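Local coordinates for branched-chain-amino-acid aminotransferase (PDB 6JIF), which catalyses pyridoxal-5'-phosphate-dependent transfer of amino groups between branched-chain amino acids and 2-oxo acids as a class IV aminotransferase, at residues 207-210 with 211-214; 238-242 with 243-247; 248-251 with 252-256; 324-327 with 328-331. All coordinates share one frame; numbering follows the deposited sequence.

Interaction 1 (207-210 with 211-214). With PLP (pyridoxal-5'-phosphate), chain D.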
loop_
_atom_site.group_PDB
_atom_site.type_symbol
_atom_site.label_atom_id
_atom_site.label_comp_id
_atom_site.label_asym_id
_atom_site.label_seq_id
_atom_site.Cartn_x
_atom_site.Cartn_y
_atom_site.Cartn_z
ATOM N N GLY B 207 -2.060 -1.582 0.319
ATOM C CA GLY B 207 -0.850 -1.644 -0.484
ATOM C C GLY B 207 -0.736 -2.880 -1.376
ATOM O O GLY B 207 -0.109 -2.810 -2.435
ATOM N N ASN B 208 -1.285 -4.024 -0.941
ATOM C CA ASN B 208 -1.253 -5.246 -1.767
ATOM C C ASN B 208 -2.062 -5.046 -3.043
ATOM O O ASN B 208 -1.672 -5.483 -4.158
ATOM C CB ASN B 208 -1.843 -6.422 -1.011
ATOM C CG ASN B 208 -1.183 -6.694 0.315
ATOM O OD1 ASN B 208 -0.006 -6.412 0.490
ATOM N ND2 ASN B 208 -1.946 -7.348 1.235
ATOM N N TYR B 209 -3.231 -4.382 -2.883
ATOM C CA TYR B 209 -4.053 -4.080 -4.052
ATOM C C TYR B 209 -3.380 -3.066 -4.979
ATOM O O TYR B 209 -3.513 -3.138 -6.208
ATOM C CB TYR B 209 -5.382 -3.555 -3.596
ATOM C CG TYR B 209 -6.211 -4.677 -2.982
ATOM C CD1 TYR B 209 -6.950 -5.520 -3.812
ATOM C CD2 TYR B 209 -6.210 -4.913 -1.643
ATOM C CE1 TYR B 209 -7.699 -6.549 -3.317
ATOM C CE2 TYR B 209 -7.002 -5.953 -1.116
ATOM C CZ TYR B 209 -7.732 -6.776 -1.983
ATOM O OH TYR B 209 -8.524 -7.818 -1.548
ATOM N N ALA B 210 -2.731 -2.055 -4.417
ATOM C CA ALA B 210 -2.067 -1.085 -5.285
ATOM C C ALA B 210 -1.023 -1.763 -6.148
ATOM O O ALA B 210 -0.857 -1.430 -7.327
ATOM C CB ALA B 210 -1.423 0.034 -4.474
ATOM N N ALA B 211 -0.295 -2.700 -5.562
ATOM C CA ALA B 211 0.667 -3.463 -6.330
ATOM C C ALA B 211 0.010 -4.317 -7.405
ATOM O O ALA B 211 0.722 -4.760 -8.316
ATOM C CB ALA B 211 1.493 -4.310 -5.364
ATOM N N SER B 212 -1.272 -4.670 -7.235
ATOM C CA SER B 212 -1.972 -5.468 -8.242
ATOM C C SER B 212 -2.558 -4.622 -9.383
ATOM O O SER B 212 -2.960 -5.199 -10.396
ATOM C CB SER B 212 -3.108 -6.274 -7.557
ATOM O OG SER B 212 -4.305 -5.499 -7.292
ATOM N N LEU B 213 -2.619 -3.286 -9.263
ATOM C CA LEU B 213 -3.335 -2.483 -10.280
ATOM C C LEU B 213 -2.739 -2.629 -11.670
ATOM O O LEU B 213 -3.441 -2.981 -12.652
ATOM C CB LEU B 213 -3.327 -1.004 -9.866
ATOM C CG LEU B 213 -4.202 -0.706 -8.659
ATOM C CD1 LEU B 213 -3.928 0.674 -8.076
ATOM C CD2 LEU B 213 -5.626 -0.801 -9.176
ATOM N N MET B 214 -1.443 -2.334 -11.797
ATOM C CA MET B 214 -0.830 -2.442 -13.122
ATOM C C MET B 214 -0.797 -3.888 -13.640
ATOM O O MET B 214 -1.085 -4.105 -14.849
ATOM C CB MET B 214 0.562 -1.787 -13.090
ATOM C CG MET B 214 1.272 -1.808 -14.416
ATOM S SD MET B 214 2.161 -3.347 -14.469
ATOM C CE MET B 214 3.515 -3.050 -13.330
HETATM N N1 PLP D . -6.937 -13.387 -2.114
HETATM C C2 PLP D . -6.654 -12.061 -1.980
HETATM C C2A PLP D . -5.325 -11.599 -2.488
HETATM C C3 PLP D . -7.548 -11.203 -1.339
HETATM O O3 PLP D . -7.217 -9.884 -1.165
HETATM C C4 PLP D . -8.789 -11.706 -0.868
HETATM C C4A PLP D . -9.701 -10.865 0.006
HETATM C C5 PLP D . -9.036 -13.080 -1.056
HETATM C C6 PLP D . -8.106 -13.877 -1.652
HETATM C C5A PLP D . -10.315 -13.767 -0.691
HETATM O O4P PLP D . -10.629 -13.570 0.635
HETATM P P PLP D . -12.130 -13.830 1.108
HETATM O O1P PLP D . -12.551 -15.227 0.720
HETATM O O2P PLP D . -12.000 -13.704 2.634
HETATM O O3P PLP D . -13.096 -12.825 0.487
HETATM O O HOH W 1 0.340 -1.342 -9.694
#
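A211 gives its backbone N-H to the carbonyl of G207, N to O 3.1 Å, a regular i to i+4 bond of helix 206-221, and its CB settles beside N208 O. At S212 the pattern slackens: its N-H is split between N208 O and Y209 O, weak toward both. The hydroxyl adds a bond of its own: a chi1 of 80° folds OG back along the helix, where it donates to Y209 O at 2.7 Å and only 17° from the carbonyl plane. L213 N donates to A210 O, three residues back, at 3.2 Å, arriving from above the carbonyl plane; L213 CD1 lies 4.4 Å from A210 CB. M214 completes the turn through a water, which takes the N-H of M214 and donates to A210 O at 2.7 Å, standing in for a direct helical bond. The ring of Y209 points out from this turn, CG opposite the carbonyl carbon (chi1 -71°), and carries its hydroxyl to pyridoxal phosphate: Y209 OH and cofactor O3 are 2.5 Å apart, a very short bond in which either may donate. K204 adds a weak bond to this hydroxyl, while F78 and, edge-to-face, Y73 of the second subunit pack on the ring. A phenylalanine in place of Y209 would probably leave O3 of the cofactor without its phenolic mate and K204 without this weak contact. The helix links strands 185-189 and 227-230 in a beta-alpha-beta unit, and its first turns here form one wall of the cofactor site of a class IV aminotransferase.

Interaction 2 (238-242 with 243-247). With PLP (pyridoxal-5'-phosphate), chain D.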
loop_
_atom_site.group_PDB
_atom_site.type_symbol
_atom_site.label_atom_id
_atom_site.label_comp_id
_atom_site.label_asym_id
_atom_site.label_seq_id
_atom_site.Cartn_x
_atom_site.Cartn_y
_atom_site.Cartn_z
ATOM N N ILE B 238 2.050 -21.168 -7.463
ATOM C CA ILE B 238 0.887 -20.277 -7.479
ATOM C C ILE B 238 0.572 -19.782 -6.079
ATOM O O ILE B 238 0.563 -20.554 -5.117
ATOM C CB ILE B 238 -0.328 -21.027 -8.049
ATOM C CG1 ILE B 238 -0.046 -21.358 -9.512
ATOM C CG2 ILE B 238 -1.641 -20.197 -7.917
ATOM C CD1 ILE B 238 -1.107 -22.249 -10.165
ATOM N N GLU B 239 0.274 -18.494 -5.966
ATOM C CA GLU B 239 -0.168 -17.903 -4.706
ATOM C C GLU B 239 -1.578 -17.344 -4.755
ATOM O O GLU B 239 -2.367 -17.637 -3.861
ATOM C CB GLU B 239 0.796 -16.818 -4.279
ATOM C CG GLU B 239 2.171 -17.367 -3.988
ATOM C CD GLU B 239 2.757 -16.788 -2.697
ATOM O OE1 GLU B 239 2.398 -15.629 -2.357
ATOM O OE2 GLU B 239 3.560 -17.512 -2.038
ATOM N N GLU B 240 -1.926 -16.544 -5.779
ATOM C CA GLU B 240 -3.228 -15.881 -5.781
ATOM C C GLU B 240 -3.721 -15.728 -7.204
ATOM O O GLU B 240 -2.934 -15.549 -8.134
ATOM C CB GLU B 240 -3.230 -14.464 -5.164
ATOM C CG GLU B 240 -2.771 -14.379 -3.719
ATOM C CD GLU B 240 -3.867 -14.720 -2.744
ATOM O OE1 GLU B 240 -4.983 -15.114 -3.188
ATOM O OE2 GLU B 240 -3.628 -14.562 -1.535
ATOM N N VAL B 241 -5.049 -15.698 -7.349
ATOM C CA VAL B 241 -5.673 -15.509 -8.676
ATOM C C VAL B 241 -6.363 -14.159 -8.597
ATOM O O VAL B 241 -7.448 -14.060 -8.002
ATOM C CB VAL B 241 -6.661 -16.632 -9.005
ATOM C CG1 VAL B 241 -7.351 -16.427 -10.401
ATOM C CG2 VAL B 241 -5.983 -17.998 -8.933
ATOM N N GLY B 242 -5.728 -13.115 -9.112
ATOM C CA GLY B 242 -6.295 -11.775 -8.981
ATOM C C GLY B 242 -6.387 -11.440 -7.491
ATOM O O GLY B 242 -5.385 -11.556 -6.768
ATOM N N SER B 243 -7.604 -11.150 -6.983
ATOM C CA SER B 243 -7.802 -10.949 -5.554
ATOM C C SER B 243 -8.605 -12.099 -4.963
ATOM O O SER B 243 -9.485 -11.902 -4.112
ATOM C CB SER B 243 -8.459 -9.592 -5.291
ATOM O OG SER B 243 -7.842 -8.585 -6.111
ATOM N N ALA B 244 -8.315 -13.321 -5.417
ATOM C CA ALA B 244 -9.033 -14.500 -4.939
ATOM C C ALA B 244 -8.031 -15.613 -4.671
ATOM O O ALA B 244 -6.919 -15.595 -5.187
ATOM C CB ALA B 244 -10.075 -14.996 -5.963
ATOM N N ASN B 245 -8.421 -16.590 -3.846
ATOM C CA ASN B 245 -7.515 -17.711 -3.633
ATOM C C ASN B 245 -7.652 -18.729 -4.754
ATOM O O ASN B 245 -8.705 -18.816 -5.407
ATOM C CB ASN B 245 -7.790 -18.400 -2.315
ATOM C CG ASN B 245 -7.420 -17.520 -1.138
ATOM O OD1 ASN B 245 -8.260 -17.191 -0.319
ATOM N ND2 ASN B 245 -6.183 -17.074 -1.118
ATOM N N PHE B 246 -6.571 -19.496 -4.989
ATOM C CA PHE B 246 -6.569 -20.567 -5.993
ATOM C C PHE B 246 -6.963 -21.883 -5.333
ATOM O O PHE B 246 -6.596 -22.146 -4.195
ATOM C CB PHE B 246 -5.172 -20.722 -6.613
ATOM C CG PHE B 246 -5.045 -21.870 -7.581
ATOM C CD1 PHE B 246 -5.378 -21.698 -8.931
ATOM C CD2 PHE B 246 -4.579 -23.112 -7.171
ATOM C CE1 PHE B 246 -5.284 -22.749 -9.856
ATOM C CE2 PHE B 246 -4.439 -24.176 -8.115
ATOM C CZ PHE B 246 -4.815 -23.996 -9.433
ATOM N N PHE B 247 -7.702 -22.715 -6.045
ATOM C CA PHE B 247 -7.765 -24.117 -5.662
ATOM C C PHE B 247 -7.696 -24.970 -6.931
ATOM O O PHE B 247 -8.106 -24.542 -8.018
ATOM C CB PHE B 247 -9.003 -24.433 -4.801
ATOM C CG PHE B 247 -10.299 -24.335 -5.543
ATOM C CD1 PHE B 247 -10.780 -25.412 -6.300
ATOM C CD2 PHE B 247 -11.019 -23.152 -5.548
ATOM C CE1 PHE B 247 -11.982 -25.308 -7.007
ATOM C CE2 PHE B 247 -12.200 -23.033 -6.286
ATOM C CZ PHE B 247 -12.686 -24.120 -7.016
HETATM N N1 PLP D . -6.937 -13.387 -2.114
HETATM C C2 PLP D . -6.654 -12.061 -1.980
HETATM C C2A PLP D . -5.325 -11.599 -2.488
HETATM C C3 PLP D . -7.548 -11.203 -1.339
HETATM O O3 PLP D . -7.217 -9.884 -1.165
HETATM C C4 PLP D . -8.789 -11.706 -0.868
HETATM C C4A PLP D . -9.701 -10.865 0.006
HETATM C C5 PLP D . -9.036 -13.080 -1.056
HETATM C C6 PLP D . -8.106 -13.877 -1.652
HETATM C C5A PLP D . -10.315 -13.767 -0.691
HETATM O O4P PLP D . -10.629 -13.570 0.635
HETATM P P PLP D . -12.130 -13.830 1.108
HETATM O O1P PLP D . -12.551 -15.227 0.720
HETATM O O2P PLP D . -12.000 -13.704 2.634
HETATM O O3P PLP D . -13.096 -12.825 0.487
HETATM O O HOH W 2 -4.464 -19.019 -2.968
HETATM O O HOH W 3 -4.612 -8.995 -5.679
#
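Chi1 of 176° swings the phenyl ring of F246 back across strand 238-241, onto I238 and V241, while a bend at chi2 (-82°) turns the carboxylate of E240 to the cofactor and toward N245. The F246 ring is met from two directions. I238 CD1 stands over one face, 4.2 Å from the centroid and offset toward the rim, a CH-pi contact; V241 CG2 lies at the edge in the ring plane and also reaches F246 CB at 3.7 Å. I238 CG2 touches the same CB at 3.8 Å. Between the strands the chain reverses in a type II' turn from V241 to A244, closed by V241 N to A244 O, 2.9 Å, and by A244 N to V241 O, 2.8 Å. G242 sits in it with positive phi, where a CB would collide with S243 N. There is a single bridge, and the strands run at 116° to each other; farther on, a water joins E239 O to F246 N and N245 ND2. The turn rests against pyridoxal phosphate: S243 O and A244 CA lie on the same side of the pyridine, S243 O 3.3 Å from C5. E240 OE1 is 2.8 Å from the pyridine N1, and its other oxygen accepts from the backbone N-H of L264, whose carbonyl takes N245 ND2. L264 thus steadies both polar side chains. A strand glutamate placed at the ring nitrogen, with the following tight turn against the ring, is characteristic of the fold type IV PLP site to which class IV aminotransferases belong.

Interaction 3 (248-251 with 252-256)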
loop_
_atom_site.group_PDB
_atom_site.type_symbol
_atom_site.label_atom_id
_atom_site.label_comp_id
_atom_site.label_asym_id
_atom_site.label_seq_id
_atom_site.Cartn_x
_atom_site.Cartn_y
_atom_site.Cartn_z
ATOM N N GLY B 248 -7.097 -26.145 -6.786
ATOM C CA GLY B 248 -7.119 -27.155 -7.826
ATOM C C GLY B 248 -7.766 -28.413 -7.275
ATOM O O GLY B 248 -7.706 -28.675 -6.083
ATOM N N ILE B 249 -8.377 -29.200 -8.157
ATOM C CA ILE B 249 -8.960 -30.494 -7.806
ATOM C C ILE B 249 -8.129 -31.550 -8.501
ATOM O O ILE B 249 -8.070 -31.544 -9.728
ATOM C CB ILE B 249 -10.421 -30.611 -8.273
ATOM C CG1 ILE B 249 -11.272 -29.472 -7.733
ATOM C CG2 ILE B 249 -10.971 -32.013 -7.901
ATOM C CD1 ILE B 249 -11.334 -29.400 -6.195
ATOM N N THR B 250 -7.442 -32.407 -7.753
ATOM C CA THR B 250 -6.561 -33.394 -8.361
ATOM C C THR B 250 -7.345 -34.515 -9.035
ATOM O O THR B 250 -8.547 -34.697 -8.825
ATOM C CB THR B 250 -5.638 -34.044 -7.340
ATOM O OG1 THR B 250 -6.445 -34.790 -6.413
ATOM C CG2 THR B 250 -4.854 -32.993 -6.634
ATOM N N HIS B 251 -6.617 -35.331 -9.805
ATOM C CA HIS B 251 -7.254 -36.474 -10.456
ATOM C C HIS B 251 -7.830 -37.454 -9.453
ATOM O O HIS B 251 -8.841 -38.099 -9.749
ATOM C CB HIS B 251 -6.271 -37.140 -11.397
ATOM C CG HIS B 251 -5.946 -36.275 -12.568
ATOM N ND1 HIS B 251 -6.782 -36.167 -13.652
ATOM C CD2 HIS B 251 -4.911 -35.434 -12.798
ATOM C CE1 HIS B 251 -6.277 -35.297 -14.507
ATOM N NE2 HIS B 251 -5.132 -34.847 -14.020
ATOM N N ASP B 252 -7.240 -37.563 -8.255
ATOM C CA ASP B 252 -7.847 -38.362 -7.198
ATOM C C ASP B 252 -8.686 -37.530 -6.254
ATOM O O ASP B 252 -8.806 -37.880 -5.076
ATOM C CB ASP B 252 -6.815 -39.168 -6.409
ATOM C CG ASP B 252 -5.623 -38.370 -5.979
ATOM O OD1 ASP B 252 -5.578 -37.136 -6.161
ATOM O OD2 ASP B 252 -4.692 -39.020 -5.455
ATOM N N ASN B 253 -9.209 -36.400 -6.740
ATOM C CA ASN B 253 -10.296 -35.670 -6.110
ATOM C C ASN B 253 -9.898 -34.985 -4.811
ATOM O O ASN B 253 -10.751 -34.739 -3.968
ATOM C CB ASN B 253 -11.476 -36.591 -5.852
ATOM C CG ASN B 253 -12.090 -37.067 -7.138
ATOM O OD1 ASN B 253 -12.615 -36.261 -7.895
ATOM N ND2 ASN B 253 -12.005 -38.372 -7.403
ATOM N N LYS B 254 -8.658 -34.564 -4.681
ATOM C CA LYS B 254 -8.263 -33.780 -3.513
ATOM C C LYS B 254 -8.411 -32.309 -3.832
ATOM O O LYS B 254 -8.095 -31.883 -4.953
ATOM C CB LYS B 254 -6.807 -34.074 -3.129
ATOM C CG LYS B 254 -6.574 -35.534 -2.829
ATOM C CD LYS B 254 -5.180 -35.780 -2.330
ATOM C CE LYS B 254 -4.973 -37.294 -2.118
ATOM N NZ LYS B 254 -3.535 -37.572 -1.944
ATOM N N PHE B 255 -8.848 -31.525 -2.826
ATOM C CA PHE B 255 -8.969 -30.072 -2.941
ATOM C C PHE B 255 -7.633 -29.494 -2.500
ATOM O O PHE B 255 -7.232 -29.692 -1.347
ATOM C CB PHE B 255 -10.122 -29.583 -2.074
ATOM C CG PHE B 255 -10.334 -28.080 -2.060
ATOM C CD1 PHE B 255 -9.540 -27.258 -1.233
ATOM C CD2 PHE B 255 -11.334 -27.485 -2.834
ATOM C CE1 PHE B 255 -9.759 -25.870 -1.182
ATOM C CE2 PHE B 255 -11.558 -26.115 -2.807
ATOM C CZ PHE B 255 -10.770 -25.293 -1.961
ATOM N N VAL B 256 -6.894 -28.867 -3.429
ATOM C CA VAL B 256 -5.525 -28.404 -3.140
ATOM C C VAL B 256 -5.485 -26.885 -3.191
ATOM O O VAL B 256 -5.948 -26.267 -4.150
ATOM C CB VAL B 256 -4.521 -29.026 -4.120
ATOM C CG1 VAL B 256 -3.130 -28.602 -3.783
ATOM C CG2 VAL B 256 -4.650 -30.548 -4.062
#
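T250 OG1 is gripped twice: it donates to D252 OD1 at 2.5 Å, a short bond running nearly along the carboxylate C-O axis, and it accepts the N-H of K254 at 2.8 Å, almost straight at 162°. Chi1 of 65° stands OG1 between the backbone N and the carbonyl carbon, facing both partners across the loop. The other carboxylate oxygen, OD2, makes a long salt bridge to K254 NZ. Backbone bonds finish the reversal: N253 N to T250 O, 2.8 Å, closes a type I turn, and T250 N donates to K254 O beyond it. With N253 in the left-handed region this is the type I turn with G1 bulge of a 3:5 hairpin. A valine in place of T250 would probably leave the K254 N-H and the D252 carboxylate without their shared mate, setting the carboxylate free to turn. Behind the turn, T250 CG2 meets V256 CG2 at about a right angle, 3.6 Å apart, and I249 CD1 touches F255 CD2 at 3.9 Å. The hairpin lies between strands 297-304 and 284-287 in the mixed sheet, with I249, N253 and F255 turned to helix 332-346.

Interaction 4 (324-327 with 328-331)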
loop_
_atom_site.group_PDB
_atom_site.type_symbol
_atom_site.label_atom_id
_atom_site.label_comp_id
_atom_site.label_asym_id
_atom_site.label_seq_id
_atom_site.Cartn_x
_atom_site.Cartn_y
_atom_site.Cartn_z
ATOM N N PHE B 324 -7.673 -27.069 -17.956
ATOM C CA PHE B 324 -7.751 -28.192 -17.002
ATOM C C PHE B 324 -8.838 -29.176 -17.424
ATOM O O PHE B 324 -8.620 -30.404 -17.491
ATOM C CB PHE B 324 -8.018 -27.697 -15.560
ATOM C CG PHE B 324 -6.922 -26.774 -15.009
ATOM C CD1 PHE B 324 -5.801 -27.299 -14.408
ATOM C CD2 PHE B 324 -7.038 -25.402 -15.149
ATOM C CE1 PHE B 324 -4.798 -26.467 -13.944
ATOM C CE2 PHE B 324 -6.078 -24.541 -14.687
ATOM C CZ PHE B 324 -4.937 -25.063 -14.085
ATOM N N HIS B 325 -10.052 -28.653 -17.582
ATOM C CA HIS B 325 -11.248 -29.434 -17.873
ATOM C C HIS B 325 -11.889 -29.021 -19.180
ATOM O O HIS B 325 -12.122 -29.865 -20.037
ATOM C CB HIS B 325 -12.255 -29.248 -16.711
ATOM C CG HIS B 325 -13.591 -29.897 -16.949
ATOM N ND1 HIS B 325 -13.773 -31.264 -16.880
ATOM C CD2 HIS B 325 -14.813 -29.372 -17.216
ATOM C CE1 HIS B 325 -15.044 -31.557 -17.117
ATOM N NE2 HIS B 325 -15.697 -30.424 -17.321
ATOM N N SER B 326 -12.142 -27.728 -19.359
ATOM C CA SER B 326 -12.940 -27.251 -20.478
ATOM C C SER B 326 -12.906 -25.735 -20.524
ATOM O O SER B 326 -12.905 -25.075 -19.481
ATOM C CB SER B 326 -14.406 -27.693 -20.303
ATOM O OG SER B 326 -15.206 -27.203 -21.351
ATOM N N GLU B 327 -12.996 -25.197 -21.739
ATOM C CA GLU B 327 -13.214 -23.766 -21.917
ATOM C C GLU B 327 -14.690 -23.394 -21.857
ATOM O O GLU B 327 -15.008 -22.196 -21.840
ATOM C CB GLU B 327 -12.619 -23.318 -23.258
ATOM C CG GLU B 327 -11.086 -23.343 -23.273
ATOM C CD GLU B 327 -10.528 -22.069 -22.671
ATOM O OE1 GLU B 327 -10.303 -21.126 -23.473
ATOM O OE2 GLU B 327 -10.323 -22.021 -21.420
ATOM N N THR B 328 -15.601 -24.394 -21.853
ATOM C CA THR B 328 -17.020 -24.119 -22.012
ATOM C C THR B 328 -17.891 -24.674 -20.891
ATOM O O THR B 328 -19.034 -24.222 -20.753
ATOM C CB THR B 328 -17.543 -24.734 -23.333
ATOM O OG1 THR B 328 -17.297 -26.133 -23.285
ATOM C CG2 THR B 328 -16.803 -24.180 -24.622
ATOM N N GLU B 329 -17.400 -25.629 -20.104
ATOM C CA GLU B 329 -18.224 -26.294 -19.112
ATOM C C GLU B 329 -17.492 -26.323 -17.777
ATOM O O GLU B 329 -16.294 -26.610 -17.725
ATOM C CB GLU B 329 -18.552 -27.734 -19.511
ATOM C CG GLU B 329 -19.171 -27.876 -20.908
ATOM C CD GLU B 329 -20.075 -29.044 -20.956
ATOM O OE1 GLU B 329 -21.307 -28.841 -20.833
ATOM O OE2 GLU B 329 -19.545 -30.173 -21.066
ATOM N N VAL B 330 -18.225 -26.078 -16.726
ATOM C CA VAL B 330 -17.640 -26.154 -15.381
ATOM C C VAL B 330 -17.647 -27.600 -14.921
ATOM O O VAL B 330 -18.624 -28.337 -15.137
ATOM C CB VAL B 330 -18.368 -25.218 -14.435
ATOM C CG1 VAL B 330 -17.811 -25.338 -12.978
ATOM C CG2 VAL B 330 -18.327 -23.809 -14.990
ATOM N N GLY B 331 -16.544 -28.017 -14.318
ATOM C CA GLY B 331 -16.384 -29.390 -13.922
ATOM C C GLY B 331 -17.272 -29.686 -12.756
ATOM O O GLY B 331 -17.754 -28.776 -12.059
HETATM O O HOH W 4 -18.293 -30.948 -18.063
HETATM O O HOH W 5 -13.879 -25.705 -16.914
#
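H325 sets its imidazole against G331 and E329, CG opposite the backbone N at chi1 174°. G331 CA lies over one ring face, 3.8 Å from the centroid, a CH-pi contact from the glycine at the N-cap of helix 332-346. At the ring edge, in plane, E329 O comes within 3.2 Å of H325 CD2, while H325 NE2 bonds a water 2.8 Å off that gives a weak bond to E329 OE2. S326 follows and is the hub of the loop. Its hydroxyl oxygen, extended opposite the backbone N, takes two backbone N-H groups, which makes an ST turn. T328 N to S326 OG is 2.9 Å, nearly straight at 164°. E329 N to S326 OG is 3.0 Å and more bent. T328 OG1 lies 3.0 Å from S326 OG, though whether its proton goes there is not settled. E327 rounds the corner and ties its carboxylate OE1 to N186, outside the loop. One serine oxygen thus serves two backbone N-H groups at the reversal, so this exposed loop is held by a polar side chain and a glycine-imidazole contact, with water at its edge, instead of by regular backbone pairing or an apolar core.

How the interactions relate
The four contacts come in series along the chain. Interactions 1 and 2, centres 14 Å apart, both touch pyridoxal phosphate and pack on each other, Y209 CE1 to S243 OG 3.5 Å; helix 206-221 and the turn after strand 238-241 are two walls of one pocket. Interaction 3 continues strand 245-250 away from the cofactor, its centre 16 Å from that of interaction 2, and F247 CB meets F255 CZ at 3.5 Å. Interaction 4, in the loop between strand 320-323 and helix 332-346, lies 15 Å from interaction 3, centre to centre, without touching it. The mixed sheet leads from the cofactor pocket out to the hairpin turn of interaction 3, near the surface loop of interaction 4.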